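PDB 6E4O: RNA-binding protein, putative from Trypanosoma brucei, which binds and remodels RNA, probably mRNA, through the RNA recognition motif held in this chain, part of the longer kinetoplastid RNA-editing protein TbRGG2. Local coordinates for residues L20-H23 with L24-A27; V35-G38 with G39-V42. All blocks are in the same frame, centred on the assembly; numbering follows the deposited sequence.

Contact 1: L20-H23 with L24-A27; sequences LKDH and LRQA
Leu24 N donates to Leu20 O at 3.0 Å, but one residue on, Arg25 N has weak bonds to both Lys21 O and Asp22 O, as the last turn of helix 17-24 gives way to loop. On the inner side the two leucines pack one turn apart, Leu20 CD1 lying 3.7 Å from Leu24 CD1; branched and wholly apolar, both suit the buried face of an amphipathic helix. Outside, Asp22 and Arg25 run alongside each other and form a salt bridge. The arginine chain bends at chi3 (-73°), which brings NE and NH2 side-on to a single oxygen, each 3.1 Å from Asp22 OD1. OD1 lies at the guanidinium edge, near its plane, although the two planes are 56° apart; NE meets it on the anti side, NH2 from above the carboxylate plane. Gln26 is long enough to reach back: its NE2 bonds to His23 O at 3.0 Å, a carbonyl that backbone Gln26 N meets only weakly. That same amide nitrogen sits over one face of the His23 ring, which chi1 (-176°) sets beside its own carbonyl carbon, where Gln26 folds back; the ring's NE2 bonds to Ser61 OG. Leu20 and Leu24 rest on Ala41, Val43 and Phe45 of strand 40-45, Lys21 leans on strand 30-36, and Ala27 packs against helix 48-57.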
loop_
_atom_site.group_PDB
_atom_site.type_symbol
_atom_site.label_atom_id
_atom_site.label_comp_id
_atom_site.label_asym_id
_atom_site.label_seq_id
_atom_site.Cartn_x
_atom_site.Cartn_y
_atom_site.Cartn_z
ATOM N N LEU A 20 -3.882 -0.487 -6.352
ATOM C CA LEU A 20 -3.185 -0.563 -5.073
ATOM C C LEU A 20 -4.109 -0.147 -3.944
ATOM O O LEU A 20 -4.145 -0.777 -2.884
ATOM C CB LEU A 20 -1.950 0.334 -5.085
ATOM C CG LEU A 20 -1.181 0.352 -3.762
ATOM C CD1 LEU A 20 -0.759 -1.061 -3.369
ATOM C CD2 LEU A 20 0.035 1.264 -3.875
ATOM N N LYS A 21 -4.860 0.921 -4.171
ATOM C CA LYS A 21 -5.791 1.399 -3.163
ATOM C C LYS A 21 -6.791 0.304 -2.797
ATOM O O LYS A 21 -7.038 0.053 -1.617
ATOM C CB LYS A 21 -6.531 2.650 -3.639
ATOM C CG LYS A 21 -7.569 3.150 -2.642
ATOM C CD LYS A 21 -8.265 4.398 -3.156
ATOM C CE LYS A 21 -9.361 4.869 -2.208
ATOM N NZ LYS A 21 -9.947 6.162 -2.663
ATOM N N ASP A 22 -7.365 -0.353 -3.800
ATOM C CA ASP A 22 -8.335 -1.408 -3.526
ATOM C C ASP A 22 -7.715 -2.558 -2.741
ATOM O O ASP A 22 -8.359 -3.129 -1.856
ATOM C CB ASP A 22 -8.986 -1.934 -4.811
ATOM C CG ASP A 22 -10.093 -1.032 -5.315
ATOM O OD1 ASP A 22 -10.632 -0.233 -4.518
ATOM O OD2 ASP A 22 -10.429 -1.124 -6.512
ATOM N N HIS A 23 -6.478 -2.908 -3.075
ATOM C CA HIS A 23 -5.765 -3.954 -2.356
ATOM C C HIS A 23 -5.624 -3.585 -0.871
ATOM O O HIS A 23 -5.856 -4.405 0.023
ATOM C CB HIS A 23 -4.391 -4.184 -2.993
ATOM C CG HIS A 23 -3.620 -5.312 -2.378
ATOM N ND1 HIS A 23 -3.996 -6.629 -2.506
ATOM C CD2 HIS A 23 -2.482 -5.308 -1.644
ATOM C CE1 HIS A 23 -3.124 -7.395 -1.865
ATOM N NE2 HIS A 23 -2.198 -6.618 -1.338
ATOM N N LEU A 24 -5.260 -2.336 -0.614
ATOM C CA LEU A 24 -4.965 -1.888 0.743
ATOM C C LEU A 24 -6.219 -1.556 1.546
ATOM O O LEU A 24 -6.159 -1.379 2.765
ATOM C CB LEU A 24 -4.013 -0.688 0.697
ATOM C CG LEU A 24 -2.618 -1.043 0.189
ATOM C CD1 LEU A 24 -1.797 0.227 -0.018
ATOM C CD2 LEU A 24 -1.916 -1.986 1.149
ATOM N N ARG A 25 -7.363 -1.471 0.872
ATOM C CA ARG A 25 -8.620 -1.252 1.584
ATOM C C ARG A 25 -8.933 -2.443 2.481
ATOM O O ARG A 25 -9.812 -2.373 3.332
ATOM C CB ARG A 25 -9.783 -0.999 0.619
ATOM C CG ARG A 25 -9.837 0.417 0.061
ATOM C CD ARG A 25 -11.260 0.776 -0.352
ATOM N NE ARG A 25 -11.669 0.087 -1.567
ATOM C CZ ARG A 25 -12.902 -0.341 -1.816
ATOM N NH1 ARG A 25 -13.875 -0.172 -0.924
ATOM N NH2 ARG A 25 -13.157 -0.952 -2.962
ATOM N N GLN A 26 -8.213 -3.546 2.283
ATOM C CA GLN A 26 -8.321 -4.682 3.188
ATOM C C GLN A 26 -7.914 -4.288 4.603
ATOM O O GLN A 26 -8.331 -4.918 5.574
ATOM C CB GLN A 26 -7.408 -5.818 2.738
ATOM C CG GLN A 26 -7.844 -6.536 1.466
ATOM C CD GLN A 26 -6.899 -7.667 1.136
ATOM O OE1 GLN A 26 -7.026 -8.765 1.668
ATOM N NE2 GLN A 26 -5.921 -7.392 0.278
ATOM N N ALA A 27 -7.076 -3.260 4.710
ATOM C CA ALA A 27 -6.556 -2.833 6.005
ATOM C C ALA A 27 -7.282 -1.611 6.547
ATOM O O ALA A 27 -7.317 -1.392 7.753
ATOM C CB ALA A 27 -5.076 -2.547 5.908
#

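Contact 2: V35-G38 with G39-V42; sequences VFSG and GRAV
Ser37 and Arg40 close the turn between strands 30-36 and 40-45 with a side-on grip. In Arg40 the bend at chi3 (-69°) carries the guanidinium back to Ser37, whose O and OG both lie near its plane: NE gives a nearly straight bond to Ser37 O at 2.9 Å, and NH2 reaches Ser37 OG at 3.0 Å. NH2 also meets Ser37 O, from above the carbonyl plane, so this oxygen takes two donors from the same face. Ser37 OG stands between its backbone N and carbonyl carbon (chi1 82°), a position that turns the hydroxyl to the guanidinium edge; a short polar side chain suits this exposed site. Phe36 places CE1 3.9 Å from Val42 CG2, the ring lying obliquely across the valine, while its backbone N donates to Arg40 O at 2.7 Å. On the other face of the sheet, Val35 and Ala41 form a non-hydrogen-bonded pair, where the small Ala41 lets Leu20 of helix 17-24 come close. Gly38 and Gly39 both turn at positive phi, easily reached by glycine, and at Gly39 a beta carbon would clash with Gly38 O. A water bridges Phe36 O and Gly39 N. The arrangement is the hairpin of strands 30-36 and 40-45 in the RNA recognition motif fold, here with a tight, glycine-rich connection.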
loop_
_atom_site.group_PDB
_atom_site.type_symbol
_atom_site.label_atom_id
_atom_site.label_comp_id
_atom_site.label_asym_id
_atom_site.label_seq_id
_atom_site.Cartn_x
_atom_site.Cartn_y
_atom_site.Cartn_z
ATOM N N VAL A 35 1.495 6.357 -7.129
ATOM C CA VAL A 35 2.493 5.430 -7.633
ATOM C C VAL A 35 3.682 6.196 -8.177
ATOM O O VAL A 35 3.522 7.249 -8.796
ATOM C CB VAL A 35 1.920 4.532 -8.752
ATOM C CG1 VAL A 35 3.019 3.661 -9.358
ATOM C CG2 VAL A 35 0.795 3.659 -8.195
ATOM N N PHE A 36 4.874 5.671 -7.922
ATOM C CA PHE A 36 6.120 6.294 -8.352
ATOM C C PHE A 36 6.941 5.305 -9.170
ATOM O O PHE A 36 6.481 4.205 -9.463
ATOM C CB PHE A 36 6.897 6.795 -7.139
ATOM C CG PHE A 36 6.177 7.866 -6.408
ATOM C CD1 PHE A 36 5.508 7.594 -5.230
ATOM C CD2 PHE A 36 6.095 9.143 -6.949
ATOM C CE1 PHE A 36 4.801 8.597 -4.577
ATOM C CE2 PHE A 36 5.387 10.140 -6.305
ATOM C CZ PHE A 36 4.738 9.867 -5.124
ATOM N N SER A 37 8.147 5.702 -9.558
ATOM C CA SER A 37 8.963 4.853 -10.428
ATOM C C SER A 37 9.414 3.599 -9.700
ATOM O O SER A 37 9.423 3.550 -8.465
ATOM C CB SER A 37 10.197 5.607 -10.925
ATOM O OG SER A 37 11.227 5.590 -9.947
ATOM N N GLY A 38 9.772 2.577 -10.469
ATOM C CA GLY A 38 10.435 1.414 -9.914
ATOM C C GLY A 38 9.533 0.539 -9.068
ATOM O O GLY A 38 10.006 -0.146 -8.160
ATOM N N GLY A 39 8.235 0.556 -9.363
ATOM C CA GLY A 39 7.283 -0.319 -8.695
ATOM C C GLY A 39 7.024 0.092 -7.251
ATOM O O GLY A 39 6.769 -0.736 -6.382
ATOM N N ARG A 40 7.048 1.391 -6.995
ATOM C CA ARG A 40 6.900 1.887 -5.636
ATOM C C ARG A 40 5.719 2.852 -5.501
ATOM O O ARG A 40 5.233 3.403 -6.485
ATOM C CB ARG A 40 8.195 2.574 -5.194
ATOM C CG ARG A 40 9.379 1.607 -5.137
ATOM C CD ARG A 40 10.698 2.350 -4.956
ATOM N NE ARG A 40 11.040 3.112 -6.151
ATOM C CZ ARG A 40 12.166 3.803 -6.309
ATOM N NH1 ARG A 40 13.077 3.823 -5.343
ATOM N NH2 ARG A 40 12.383 4.464 -7.440
ATOM N N ALA A 41 5.260 3.040 -4.271
ATOM C CA ALA A 41 4.142 3.941 -4.007
ATOM C C ALA A 41 4.209 4.454 -2.587
ATOM O O ALA A 41 4.928 3.910 -1.754
ATOM C CB ALA A 41 2.798 3.223 -4.244
ATOM N N VAL A 42 3.465 5.514 -2.316
ATOM C CA VAL A 42 3.291 5.990 -0.945
ATOM C C VAL A 42 1.803 6.072 -0.696
ATOM O O VAL A 42 1.061 6.590 -1.524
ATOM C CB VAL A 42 3.920 7.377 -0.733
ATOM C CG1 VAL A 42 3.585 7.914 0.666
ATOM C CG2 VAL A 42 5.412 7.301 -0.931
HETATM O O HOH W 1 6.244 1.983 -10.985
HETATM O O HOH W 2 9.846 -2.020 -6.338
#

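How the contacts relate
Contact 1 and contact 2 come one after the other along the chain, the end of helix 17-24 first and then the hairpin that strand 30-36 begins. Their centres are about 15 Å apart, on opposite sides of the chain's centre, yet they meet where Leu20 CD2 of 20-23 packs 3.4 Å from Ala41 CB of 39-42. This joins the helix to the inner face of the sheet in the helix-on-sheet packing of the RNA recognition motif. Trp17, from the start of the same helix, also touches Val35 of contact 2. Phe36, Arg40 and Val42 lie on the opposite face, the one with which RNA recognition motifs classically bind RNA; no RNA is bound in this apo structure.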